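Local atomic coordinates of GTPase-activating protein skywalker (Drosophila melanogaster, PDB entry 5HJQ), a protein that acts as a GTPase-activating protein for Rab35, controlling synaptic vesicle protein turnover through endosomal sorting, and binds phosphoinositides through its TBC domain. Residues I191-V196 against Q231-H236; M154-V159 against R179-L184; A280-Q285 against K338-I343; M119-H124 against A218-S223. One frame throughout, in Å; residues are numbered along the deposited sequence.

Overall arrangement
The chain is the all-helical TBC domain. From the N terminus, residues 119-124 open the widest of the first three loops, closed at 218-223 by interaction 4, which joins the ends of helices 113-122 and 210-221. Nested inside it, interaction 2 (154-159 with 179-184) folds a loop onto helix 171-187. Interaction 1 follows in series but crosses interaction 4, joining the loop before helix 197-204 (191-196) to the start of helix 233-250 (231-236). These three are linked: S194 N meets F158 O of interaction 2, and Q231 NE2 meets V221 O of interaction 4. Interaction 3 (280-285 with 338-343) touches none of them and ties the entry to helix 284-297 to the end of helix 332-341.

Interaction 1 (I191-V196 against Q231-H236); sequences ITYSPV and QTKLQH
Y193 and H236 both hold CG anti to the backbone N, with chi1 at -174° in the tyrosine and 173° in the histidine, and this placement directs each ring across the gap between the loop and the start of helix 233-250 in the TBC domain. The result is a T-shaped pair: the CE2 edge of Y193 points at the face of H236, with ring centroids 5.1 Å apart and planes at 78°. The closest approach, from Y193 CE2 to H236 CD2, is 3.6 Å. K233 joins them from another direction. Its chain bends at chi2 and chi3, laying CD over a face of the Y193 ring and bringing NZ within 4.9 Å of that ring's centroid, an off-centre cation-pi contact for which a long, flexible lysine is well suited.

Across the two segments the backbone bonds converge on one oxygen. Q231 O accepts from T192 N at 2.9 Å and, more straightly, from Y193 N at 2.8 Å; the second donor sits above the carbonyl plane. The Q231 side chain runs obliquely past CG1 of I191, while its NE2 is bonded to V221 O beyond this contact. S194, likewise, spends its OG on N230 O.

T232 is the N-cap of the helix: its OG1 accepts from Q235 N at 3.1 Å, satisfying a first-turn amide that has no helical carbonyl to donate to. Threonine suits the site because its short hydroxyl can fold back in this way. A water links T192 OG1, 2.7 Å away, with K233 N, which donates to it.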
loop_
_atom_site.group_PDB
_atom_site.type_symbol
_atom_site.label_atom_id
_atom_site.label_comp_id
_atom_site.label_asym_id
_atom_site.label_seq_id
_atom_site.Cartn_x
_atom_site.Cartn_y
_atom_site.Cartn_z
ATOM N N ILE A 191 11.374 -10.785 -9.647
ATOM C CA ILE A 191 11.016 -9.418 -9.292
ATOM C C ILE A 191 12.000 -8.464 -9.956
ATOM O O ILE A 191 13.159 -8.372 -9.547
ATOM C CB ILE A 191 11.019 -9.187 -7.772
ATOM C CG1 ILE A 191 10.163 -10.239 -7.066
ATOM C CG2 ILE A 191 10.518 -7.785 -7.445
ATOM C CD1 ILE A 191 10.000 -9.988 -5.584
ATOM N N THR A 192 11.536 -7.765 -10.987
ATOM C CA THR A 192 12.395 -6.891 -11.778
ATOM C C THR A 192 12.066 -5.416 -11.557
ATOM O O THR A 192 12.919 -4.546 -11.725
ATOM C CB THR A 192 12.284 -7.218 -13.275
ATOM O OG1 THR A 192 10.922 -7.068 -13.696
ATOM C CG2 THR A 192 12.730 -8.649 -13.535
ATOM N N TYR A 193 10.825 -5.143 -11.171
ATOM C CA TYR A 193 10.407 -3.779 -10.874
ATOM C C TYR A 193 9.267 -3.785 -9.864
ATOM O O TYR A 193 8.155 -4.215 -10.171
ATOM C CB TYR A 193 9.986 -3.049 -12.153
ATOM C CG TYR A 193 9.673 -1.583 -11.945
ATOM C CD1 TYR A 193 10.688 -0.670 -11.678
ATOM C CD2 TYR A 193 8.369 -1.108 -12.021
ATOM C CE1 TYR A 193 10.413 0.671 -11.486
ATOM C CE2 TYR A 193 8.086 0.235 -11.833
ATOM C CZ TYR A 193 9.113 1.118 -11.566
ATOM O OH TYR A 193 8.842 2.453 -11.375
ATOM N N SER A 194 9.547 -3.313 -8.656
ATOM C CA SER A 194 8.544 -3.308 -7.602
ATOM C C SER A 194 8.762 -2.165 -6.618
ATOM O O SER A 194 9.208 -2.388 -5.493
ATOM C CB SER A 194 8.550 -4.645 -6.862
ATOM O OG SER A 194 7.478 -4.715 -5.943
ATOM N N PRO A 195 8.431 -0.934 -7.038
ATOM C CA PRO A 195 8.606 0.268 -6.216
ATOM C C PRO A 195 7.765 0.241 -4.942
ATOM O O PRO A 195 7.971 1.061 -4.052
ATOM C CB PRO A 195 8.143 1.398 -7.148
ATOM C CG PRO A 195 7.256 0.741 -8.135
ATOM C CD PRO A 195 7.830 -0.620 -8.346
ATOM N N VAL A 196 6.820 -0.690 -4.874
ATOM C CA VAL A 196 5.906 -0.812 -3.743
ATOM C C VAL A 196 6.489 -1.658 -2.611
ATOM O O VAL A 196 6.130 -1.493 -1.444
ATOM C CB VAL A 196 4.569 -1.437 -4.195
ATOM C CG1 VAL A 196 3.527 -1.315 -3.110
ATOM C CG2 VAL A 196 4.079 -0.779 -5.492
ATOM N N GLN A 231 5.368 -6.903 -9.598
ATOM C CA GLN A 231 6.764 -7.324 -9.593
ATOM C C GLN A 231 7.523 -7.031 -10.888
ATOM O O GLN A 231 8.755 -7.013 -10.891
ATOM C CB GLN A 231 6.832 -8.816 -9.274
ATOM C CG GLN A 231 6.346 -9.140 -7.866
ATOM C CD GLN A 231 6.007 -10.603 -7.687
ATOM O OE1 GLN A 231 6.666 -11.484 -8.243
ATOM N NE2 GLN A 231 4.958 -10.871 -6.920
ATOM N N THR A 232 6.799 -6.804 -11.981
ATOM C CA THR A 232 7.434 -6.407 -13.235
ATOM C C THR A 232 6.940 -5.032 -13.667
ATOM O O THR A 232 5.909 -4.554 -13.194
ATOM C CB THR A 232 7.170 -7.421 -14.369
ATOM O OG1 THR A 232 5.803 -7.334 -14.792
ATOM C CG2 THR A 232 7.474 -8.839 -13.911
ATOM N N LYS A 233 7.683 -4.394 -14.563
ATOM C CA LYS A 233 7.318 -3.070 -15.044
ATOM C C LYS A 233 6.056 -3.149 -15.895
ATOM O O LYS A 233 5.269 -2.203 -15.942
ATOM C CB LYS A 233 8.475 -2.458 -15.831
ATOM C CG LYS A 233 8.256 -1.023 -16.277
ATOM C CD LYS A 233 9.553 -0.218 -16.196
ATOM C CE LYS A 233 10.784 -1.097 -16.405
ATOM N NZ LYS A 233 12.035 -0.458 -15.903
ATOM N N LEU A 234 5.856 -4.291 -16.546
ATOM C CA LEU A 234 4.649 -4.524 -17.328
ATOM C C LEU A 234 3.427 -4.556 -16.421
ATOM O O LEU A 234 2.433 -3.882 -16.687
ATOM C CB LEU A 234 4.755 -5.829 -18.120
ATOM C CG LEU A 234 3.556 -6.171 -19.006
ATOM C CD1 LEU A 234 3.244 -5.020 -19.946
ATOM C CD2 LEU A 234 3.812 -7.447 -19.787
ATOM N N GLN A 235 3.509 -5.340 -15.351
ATOM C CA GLN A 235 2.437 -5.397 -14.364
ATOM C C GLN A 235 2.180 -4.021 -13.767
ATOM O O GLN A 235 1.035 -3.630 -13.554
ATOM C CB GLN A 235 2.771 -6.386 -13.247
ATOM C CG GLN A 235 2.863 -7.831 -13.688
ATOM C CD GLN A 235 3.478 -8.717 -12.620
ATOM O OE1 GLN A 235 3.285 -8.495 -11.424
ATOM N NE2 GLN A 235 4.230 -9.724 -13.049
ATOM N N HIS A 236 3.258 -3.293 -13.495
ATOM C CA HIS A 236 3.156 -1.959 -12.921
ATOM C C HIS A 236 2.319 -1.037 -13.798
ATOM O O HIS A 236 1.532 -0.234 -13.296
ATOM C CB HIS A 236 4.543 -1.353 -12.721
ATOM C CG HIS A 236 4.517 0.081 -12.294
ATOM N ND1 HIS A 236 4.123 0.475 -11.035
ATOM C CD2 HIS A 236 4.828 1.218 -12.965
ATOM C CE1 HIS A 236 4.196 1.790 -10.945
ATOM N NE2 HIS A 236 4.622 2.265 -12.101
HETATM O O HOH W 1 10.267 -5.122 -15.419
#

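Interaction 2 (M154-V159 against R179-L184); sequences MLPAFV and RIVNVL
P156 and L155 face V181 and N182 where a loop ending in a type I beta turn, P156 to V159, lies against helix 171-187 of the TBC domain. The apolar groups meet at V181. L155 approaches it obliquely with one branch, CD2 lying 3.7 Å from V181 CG2, and the same methyl brushes past N182, whose side chain it crosses at about a right angle. P156 turns its ring toward the helix, so that CG comes to 3.4 Å from V181 O and CD lies beside both V181 CG2 and the N182 amide. A proline fits because its compact ring packs close to V181 O and CG2, and its nitrogen has no N-H that would need a partner there.

N182 supplies the polar part. Its ND2 donates to M154 O at 2.9 Å, with M154 O almost in the plane of the asparagine amide but ND2 some 40° out of the carbonyl plane of M154. The bond is bent, 142° at the hydrogen, and OD1 of the same amide lies just as near that oxygen, two acceptors side by side, so the bond is a compromised one and the amide's rotation is doubtful. ND2 is also bonded to D178 O, one turn back in the helix.

Within the turn, F158 reaches the helix. Its chi1 of 67° sets CG between the backbone N and the carbonyl carbon, and the ring then spans from I191, which it also touches, to the helix. There it comes end-on, with CZ 3.7 Å from V181 O, which lies at the ring edge near its plane.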
loop_
_atom_site.group_PDB
_atom_site.type_symbol
_atom_site.label_atom_id
_atom_site.label_comp_id
_atom_site.label_asym_id
_atom_site.label_seq_id
_atom_site.Cartn_x
_atom_site.Cartn_y
_atom_site.Cartn_z
ATOM N N MET A 154 23.406 -1.968 -0.037
ATOM C CA MET A 154 23.020 -1.747 -1.424
ATOM C C MET A 154 21.735 -2.493 -1.763
ATOM O O MET A 154 21.624 -3.701 -1.540
ATOM C CB MET A 154 24.143 -2.174 -2.368
ATOM C CG MET A 154 23.706 -2.377 -3.806
ATOM S SD MET A 154 25.105 -2.512 -4.934
ATOM C CE MET A 154 26.173 -3.615 -4.012
ATOM N N LEU A 155 20.771 -1.761 -2.309
ATOM C CA LEU A 155 19.461 -2.315 -2.629
ATOM C C LEU A 155 19.413 -2.877 -4.046
ATOM O O LEU A 155 20.099 -2.379 -4.936
ATOM C CB LEU A 155 18.384 -1.244 -2.453
ATOM C CG LEU A 155 18.399 -0.569 -1.082
ATOM C CD1 LEU A 155 17.342 0.513 -1.011
ATOM C CD2 LEU A 155 18.195 -1.597 0.020
ATOM N N PRO A 156 18.617 -3.937 -4.250
ATOM C CA PRO A 156 18.416 -4.512 -5.583
ATOM C C PRO A 156 17.708 -3.529 -6.503
ATOM O O PRO A 156 16.947 -2.688 -6.025
ATOM C CB PRO A 156 17.546 -5.744 -5.316
ATOM C CG PRO A 156 16.942 -5.509 -3.971
ATOM C CD PRO A 156 17.937 -4.717 -3.202
ATOM N N ALA A 157 17.951 -3.647 -7.805
ATOM C CA ALA A 157 17.510 -2.650 -8.777
ATOM C C ALA A 157 15.994 -2.490 -8.884
ATOM O O ALA A 157 15.522 -1.501 -9.442
ATOM C CB ALA A 157 18.085 -2.979 -10.147
ATOM N N PHE A 158 15.224 -3.440 -8.361
ATOM C CA PHE A 158 13.773 -3.355 -8.512
ATOM C C PHE A 158 13.163 -2.285 -7.606
ATOM O O PHE A 158 12.003 -1.911 -7.780
ATOM C CB PHE A 158 13.100 -4.721 -8.268
ATOM C CG PHE A 158 13.194 -5.233 -6.848
ATOM C CD1 PHE A 158 12.404 -4.696 -5.839
ATOM C CD2 PHE A 158 14.024 -6.299 -6.539
ATOM C CE1 PHE A 158 12.477 -5.179 -4.548
ATOM C CE2 PHE A 158 14.093 -6.788 -5.247
ATOM C CZ PHE A 158 13.323 -6.224 -4.251
ATOM N N VAL A 159 13.935 -1.795 -6.642
ATOM C CA VAL A 159 13.424 -0.768 -5.744
ATOM C C VAL A 159 13.416 0.587 -6.442
ATOM O O VAL A 159 14.274 0.874 -7.278
ATOM C CB VAL A 159 14.252 -0.663 -4.437
ATOM C CG1 VAL A 159 14.329 -2.012 -3.733
ATOM C CG2 VAL A 159 15.643 -0.121 -4.718
ATOM N N ARG A 179 17.997 -5.174 4.411
ATOM C CA ARG A 179 18.393 -6.576 4.422
ATOM C C ARG A 179 17.284 -7.467 3.873
ATOM O O ARG A 179 17.551 -8.416 3.136
ATOM C CB ARG A 179 18.780 -7.025 5.834
ATOM C CG ARG A 179 19.148 -8.497 5.920
ATOM C CD ARG A 179 20.067 -8.784 7.098
ATOM N NE ARG A 179 19.405 -8.604 8.387
ATOM C CZ ARG A 179 20.013 -8.746 9.559
ATOM N NH1 ARG A 179 21.297 -9.067 9.604
ATOM N NH2 ARG A 179 19.338 -8.566 10.687
ATOM N N ILE A 180 16.043 -7.162 4.235
ATOM C CA ILE A 180 14.906 -7.961 3.788
ATOM C C ILE A 180 14.737 -7.912 2.268
ATOM O O ILE A 180 14.572 -8.949 1.624
ATOM C CB ILE A 180 13.593 -7.504 4.450
ATOM C CG1 ILE A 180 13.642 -7.737 5.960
ATOM C CG2 ILE A 180 12.412 -8.254 3.855
ATOM C CD1 ILE A 180 12.316 -7.485 6.651
ATOM N N VAL A 181 14.782 -6.711 1.697
ATOM C CA VAL A 181 14.589 -6.558 0.256
ATOM C C VAL A 181 15.752 -7.175 -0.520
ATOM O O VAL A 181 15.575 -7.646 -1.644
ATOM C CB VAL A 181 14.416 -5.074 -0.150
ATOM C CG1 VAL A 181 13.185 -4.482 0.513
ATOM C CG2 VAL A 181 15.652 -4.263 0.204
ATOM N N ASN A 182 16.937 -7.186 0.086
ATOM C CA ASN A 182 18.088 -7.854 -0.509
ATOM C C ASN A 182 17.856 -9.353 -0.579
ATOM O O ASN A 182 18.128 -9.987 -1.598
ATOM C CB ASN A 182 19.361 -7.558 0.283
ATOM C CG ASN A 182 20.123 -6.363 -0.263
ATOM O OD1 ASN A 182 21.112 -6.519 -0.979
ATOM N ND2 ASN A 182 19.666 -5.165 0.074
ATOM N N VAL A 183 17.349 -9.910 0.518
ATOM C CA VAL A 183 17.023 -11.327 0.589
ATOM C C VAL A 183 15.933 -11.686 -0.416
ATOM O O VAL A 183 16.044 -12.681 -1.135
ATOM C CB VAL A 183 16.567 -11.728 2.008
ATOM C CG1 VAL A 183 15.980 -13.129 2.004
ATOM C CG2 VAL A 183 17.729 -11.630 2.993
ATOM N N LEU A 184 14.884 -10.870 -0.462
ATOM C CA LEU A 184 13.786 -11.082 -1.399
ATOM C C LEU A 184 14.286 -11.073 -2.837
ATOM O O LEU A 184 13.960 -11.969 -3.614
ATOM C CB LEU A 184 12.702 -10.023 -1.205
ATOM C CG LEU A 184 11.771 -10.326 -0.029
ATOM C CD1 LEU A 184 10.775 -9.204 0.197
ATOM C CD2 LEU A 184 11.049 -11.646 -0.258
#

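Interaction 3 (A280-Q285 against K338-I343); sequences AGLPFQ and KFCKKI
A280 begins the contact with its carbonyl: A280 O lies 3.5 Å from CE of K341, whose chain bends at chi2 and so turns CD and CE along the backbone here. The alanine is the first residue to depart from helical geometry after helix 274-279.

G281 comes next and makes the closest backbone approach. Its oxygen is 3.2 Å from K341 CA, a CA-H...O contact, and the aliphatic part of the K341 side chain lies alongside the same oxygen. A CB at this position would fall only 2.7 Å from C340 CB, consistent with a residue that has no side chain.

L282 points its CB away, yet chi1 of -63° sets CG beside the backbone N, and the CD2 branch, turned off the extended line that CD1 follows, comes to 3.8 Å from C340 CB and within touch of I343 CG2. Branched leucine can thus fill the groove between cysteine and isoleucine. Small C340 lets the two backbones approach.

P283, at the N-cap position of helix 284-297, lays its ring against the end of the other segment: CD is 3.4 Å from C340 O and 3.6 Å from I343 CG2, the P283 and I343 side chains crossing at about a right angle. An alanine here, lacking CG and CD, is likely to open a gap beside I343 CG2 and uncover C340 O on that side.

The contact is a helix-to-helix junction of the all-helical TBC domain, joining the entry to helix 284-297 to the end of helix 332-341. Helix 300-317 lies beside both, with I309 against L282 and C340 and L312 against I343; I290 of helix 284-297 also touches L282, and H286 touches I343.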
loop_
_atom_site.group_PDB
_atom_site.type_symbol
_atom_site.label_atom_id
_atom_site.label_comp_id
_atom_site.label_asym_id
_atom_site.label_seq_id
_atom_site.Cartn_x
_atom_site.Cartn_y
_atom_site.Cartn_z
ATOM N N ALA A 280 2.930 7.573 -0.038
ATOM C CA ALA A 280 3.830 8.695 0.219
ATOM C C ALA A 280 3.090 10.001 0.490
ATOM O O ALA A 280 3.700 11.069 0.541
ATOM C CB ALA A 280 4.790 8.872 -0.951
ATOM N N GLY A 281 1.777 9.916 0.666
ATOM C CA GLY A 281 0.975 11.095 0.924
ATOM C C GLY A 281 0.187 10.995 2.215
ATOM O O GLY A 281 0.401 11.777 3.140
ATOM N N LEU A 282 -0.729 10.031 2.269
ATOM C CA LEU A 282 -1.580 9.830 3.437
ATOM C C LEU A 282 -0.748 9.687 4.700
ATOM O O LEU A 282 0.321 9.083 4.672
ATOM C CB LEU A 282 -2.464 8.594 3.258
ATOM C CG LEU A 282 -3.480 8.627 2.120
ATOM C CD1 LEU A 282 -4.378 7.407 2.170
ATOM C CD2 LEU A 282 -4.300 9.905 2.188
ATOM N N PRO A 283 -1.233 10.253 5.813
ATOM C CA PRO A 283 -0.525 10.123 7.087
ATOM C C PRO A 283 -0.430 8.659 7.514
ATOM O O PRO A 283 -1.274 7.856 7.110
ATOM C CB PRO A 283 -1.389 10.939 8.054
ATOM C CG PRO A 283 -2.213 11.840 7.190
ATOM C CD PRO A 283 -2.458 11.060 5.942
ATOM N N PHE A 284 0.589 8.327 8.304
ATOM C CA PHE A 284 0.862 6.948 8.712
ATOM C C PHE A 284 -0.355 6.267 9.339
ATOM O O PHE A 284 -0.668 5.120 9.032
ATOM C CB PHE A 284 2.047 6.930 9.683
ATOM C CG PHE A 284 2.537 5.555 10.022
ATOM C CD1 PHE A 284 3.276 4.823 9.109
ATOM C CD2 PHE A 284 2.256 4.996 11.254
ATOM C CE1 PHE A 284 3.727 3.556 9.421
ATOM C CE2 PHE A 284 2.700 3.728 11.572
ATOM C CZ PHE A 284 3.437 3.007 10.653
ATOM N N GLN A 285 -1.025 7.002 10.213
ATOM C CA GLN A 285 -2.300 6.626 10.806
ATOM C C GLN A 285 -3.312 6.063 9.802
ATOM O O GLN A 285 -3.991 5.080 10.087
ATOM C CB GLN A 285 -2.864 7.868 11.485
ATOM C CG GLN A 285 -2.444 9.095 10.706
ATOM C CD GLN A 285 -2.730 10.397 11.391
ATOM O OE1 GLN A 285 -3.883 10.803 11.525
ATOM N NE2 GLN A 285 -1.671 11.092 11.792
ATOM N N LYS A 338 0.528 16.617 -1.763
ATOM C CA LYS A 338 0.446 17.608 -0.696
ATOM C C LYS A 338 -0.910 17.556 0.006
ATOM O O LYS A 338 -0.992 17.684 1.229
ATOM C CB LYS A 338 0.702 19.014 -1.243
ATOM C CG LYS A 338 2.109 19.253 -1.761
ATOM C CD LYS A 338 2.320 20.725 -2.099
ATOM C CE LYS A 338 1.257 21.241 -3.064
ATOM N NZ LYS A 338 1.809 22.250 -4.013
ATOM N N PHE A 339 -1.966 17.363 -0.779
ATOM C CA PHE A 339 -3.323 17.274 -0.248
ATOM C C PHE A 339 -3.485 16.077 0.685
ATOM O O PHE A 339 -4.173 16.160 1.702
ATOM C CB PHE A 339 -4.337 17.192 -1.394
ATOM C CG PHE A 339 -5.747 16.926 -0.942
ATOM C CD1 PHE A 339 -6.489 17.920 -0.331
ATOM C CD2 PHE A 339 -6.333 15.686 -1.141
ATOM C CE1 PHE A 339 -7.783 17.679 0.087
ATOM C CE2 PHE A 339 -7.628 15.440 -0.726
ATOM C CZ PHE A 339 -8.355 16.440 -0.112
ATOM N N CYS A 340 -2.849 14.966 0.327
ATOM C CA CYS A 340 -2.939 13.740 1.112
ATOM C C CYS A 340 -2.251 13.880 2.468
ATOM O O CYS A 340 -2.732 13.355 3.470
ATOM C CB CYS A 340 -2.334 12.565 0.340
ATOM S SG CYS A 340 -3.278 12.052 -1.116
ATOM N N LYS A 341 -1.128 14.592 2.494
ATOM C CA LYS A 341 -0.399 14.827 3.735
ATOM C C LYS A 341 -1.252 15.591 4.738
ATOM O O LYS A 341 -1.050 15.482 5.947
ATOM C CB LYS A 341 0.898 15.594 3.468
ATOM C CG LYS A 341 1.818 14.956 2.437
ATOM C CD LYS A 341 3.208 14.746 3.011
ATOM C CE LYS A 341 4.170 14.199 1.968
ATOM N NZ LYS A 341 4.446 15.197 0.900
ATOM N N LYS A 342 -2.205 16.364 4.228
ATOM C CA LYS A 342 -3.100 17.145 5.070
ATOM C C LYS A 342 -4.551 16.724 4.858
ATOM O O LYS A 342 -5.460 17.544 4.983
ATOM C CB LYS A 342 -2.940 18.637 4.774
ATOM C CG LYS A 342 -1.500 19.081 4.566
ATOM C CD LYS A 342 -1.011 19.965 5.704
ATOM C CE LYS A 342 -0.960 21.427 5.277
ATOM N NZ LYS A 342 -0.345 22.292 6.323
ATOM N N ILE A 343 -4.756 15.446 4.542
ATOM C CA ILE A 343 -6.081 14.920 4.209
ATOM C C ILE A 343 -7.099 15.252 5.304
ATOM O O ILE A 343 -6.865 15.003 6.486
ATOM C CB ILE A 343 -6.027 13.385 3.948
ATOM C CG1 ILE A 343 -7.361 12.870 3.402
ATOM C CG2 ILE A 343 -5.597 12.613 5.188
ATOM C CD1 ILE A 343 -7.488 13.003 1.903
#

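Interaction 4 (M119-H124 against A218-S223); sequences MLCGQH and AGLVGS
H124 and S223 mark the nearest backbone approach, their CA atoms 5.9 Å apart, where helix 210-221 runs out beside the C-terminal end region of helix 113-122. G222 N still bonds to A218 O, and S223 N to L220 O, as the second helix unwinds. One turn earlier G219 presents bare backbone: its CA is 4.3 Å from C121 O, and a CB there would press to 3.0 Å from that same oxygen, so glycine suits the spot.

Between the backbones, L220 meets C121. With chi1 of -62° the leucine sets CG beside its own backbone N, and its methyl CD2 comes to 3.9 Å from C121 SG, a contact between two apolar groups of modest size. This is helix-to-helix packing within the all-helical TBC domain, and F295 of helix 284-297 touches both C121 and L220. The L220 CD2 methyl also lies 4.2 Å from H124 CD2, approaching that ring obliquely. With an alanine in its place, C121 SG and the H124 ring would probably lose their shared apolar neighbour and have a gap opened between them.

H124 is held by other groups too. Its NE2 is hydrogen-bonded to F295 O, and the CG of Q123 lies 3.5 Å above its ring plane, over the centre. S223 meets the histidine through OG, 4.1 Å from H124 CB, while that hydroxyl bonds to K226 O.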
loop_
_atom_site.group_PDB
_atom_site.type_symbol
_atom_site.label_atom_id
_atom_site.label_comp_id
_atom_site.label_asym_id
_atom_site.label_seq_id
_atom_site.Cartn_x
_atom_site.Cartn_y
_atom_site.Cartn_z
ATOM N N MET A 119 -0.749 -13.271 10.363
ATOM C CA MET A 119 -1.761 -14.260 10.022
ATOM C C MET A 119 -2.458 -13.928 8.702
ATOM O O MET A 119 -2.629 -14.798 7.845
ATOM C CB MET A 119 -2.795 -14.368 11.140
ATOM C CG MET A 119 -3.911 -15.346 10.834
ATOM S SD MET A 119 -5.105 -15.497 12.178
ATOM C CE MET A 119 -5.768 -13.834 12.245
ATOM N N LEU A 120 -2.873 -12.672 8.553
ATOM C CA LEU A 120 -3.547 -12.224 7.333
ATOM C C LEU A 120 -2.692 -12.478 6.095
ATOM O O LEU A 120 -3.179 -13.002 5.095
ATOM C CB LEU A 120 -3.906 -10.738 7.420
ATOM C CG LEU A 120 -4.900 -10.318 8.505
ATOM C CD1 LEU A 120 -5.125 -8.814 8.467
ATOM C CD2 LEU A 120 -6.213 -11.064 8.341
ATOM N N CYS A 121 -1.416 -12.121 6.174
ATOM C CA CYS A 121 -0.497 -12.343 5.064
ATOM C C CYS A 121 -0.263 -13.827 4.818
ATOM O O CYS A 121 -0.095 -14.255 3.678
ATOM C CB CYS A 121 0.837 -11.642 5.323
ATOM S SG CYS A 121 0.743 -9.830 5.334
ATOM N N GLY A 122 -0.263 -14.608 5.892
ATOM C CA GLY A 122 0.013 -16.029 5.793
ATOM C C GLY A 122 -1.083 -16.835 5.118
ATOM O O GLY A 122 -0.832 -17.923 4.602
ATOM N N GLN A 123 -2.298 -16.293 5.110
ATOM C CA GLN A 123 -3.473 -17.035 4.653
ATOM C C GLN A 123 -3.522 -17.268 3.142
ATOM O O GLN A 123 -4.343 -18.050 2.665
ATOM C CB GLN A 123 -4.748 -16.307 5.082
ATOM C CG GLN A 123 -5.172 -15.207 4.124
ATOM C CD GLN A 123 -6.283 -14.338 4.680
ATOM O OE1 GLN A 123 -7.392 -14.810 4.935
ATOM N NE2 GLN A 123 -5.985 -13.059 4.880
ATOM N N HIS A 124 -2.656 -16.592 2.392
ATOM C CA HIS A 124 -2.676 -16.701 0.936
ATOM C C HIS A 124 -1.643 -17.709 0.440
ATOM O O HIS A 124 -1.329 -17.756 -0.750
ATOM C CB HIS A 124 -2.431 -15.333 0.288
ATOM C CG HIS A 124 -3.153 -14.207 0.963
ATOM N ND1 HIS A 124 -4.503 -13.983 0.798
ATOM C CD2 HIS A 124 -2.711 -13.239 1.800
ATOM C CE1 HIS A 124 -4.864 -12.930 1.508
ATOM N NE2 HIS A 124 -3.795 -12.459 2.127
ATOM N N ALA A 218 6.963 -12.545 1.546
ATOM C CA ALA A 218 7.074 -13.707 0.672
ATOM C C ALA A 218 5.707 -14.336 0.429
ATOM O O ALA A 218 5.466 -14.929 -0.622
ATOM C CB ALA A 218 8.030 -14.728 1.262
ATOM N N GLY A 219 4.819 -14.213 1.410
ATOM C CA GLY A 219 3.454 -14.674 1.249
ATOM C C GLY A 219 2.739 -13.832 0.212
ATOM O O GLY A 219 2.187 -14.357 -0.755
ATOM N N LEU A 220 2.761 -12.518 0.415
ATOM C CA LEU A 220 2.097 -11.569 -0.480
ATOM C C LEU A 220 2.593 -11.655 -1.922
ATOM O O LEU A 220 1.801 -11.791 -2.855
ATOM C CB LEU A 220 2.287 -10.138 0.032
ATOM C CG LEU A 220 1.693 -9.824 1.406
ATOM C CD1 LEU A 220 1.784 -8.337 1.711
ATOM C CD2 LEU A 220 0.252 -10.304 1.485
ATOM N N VAL A 221 3.908 -11.566 -2.092
ATOM C CA VAL A 221 4.533 -11.580 -3.409
ATOM C C VAL A 221 4.256 -12.879 -4.173
ATOM O O VAL A 221 4.050 -12.866 -5.389
ATOM C CB VAL A 221 6.059 -11.355 -3.279
ATOM C CG1 VAL A 221 6.815 -11.932 -4.464
ATOM C CG2 VAL A 221 6.359 -9.872 -3.100
ATOM N N GLY A 222 4.226 -13.995 -3.453
ATOM C CA GLY A 222 4.021 -15.292 -4.070
ATOM C C GLY A 222 2.569 -15.715 -4.194
ATOM O O GLY A 222 2.284 -16.818 -4.660
ATOM N N SER A 223 1.651 -14.849 -3.773
ATOM C CA SER A 223 0.222 -15.123 -3.898
ATOM C C SER A 223 -0.154 -15.418 -5.351
ATOM O O SER A 223 0.238 -14.692 -6.264
ATOM C CB SER A 223 -0.599 -13.948 -3.368
ATOM O OG SER A 223 -1.984 -14.160 -3.575
#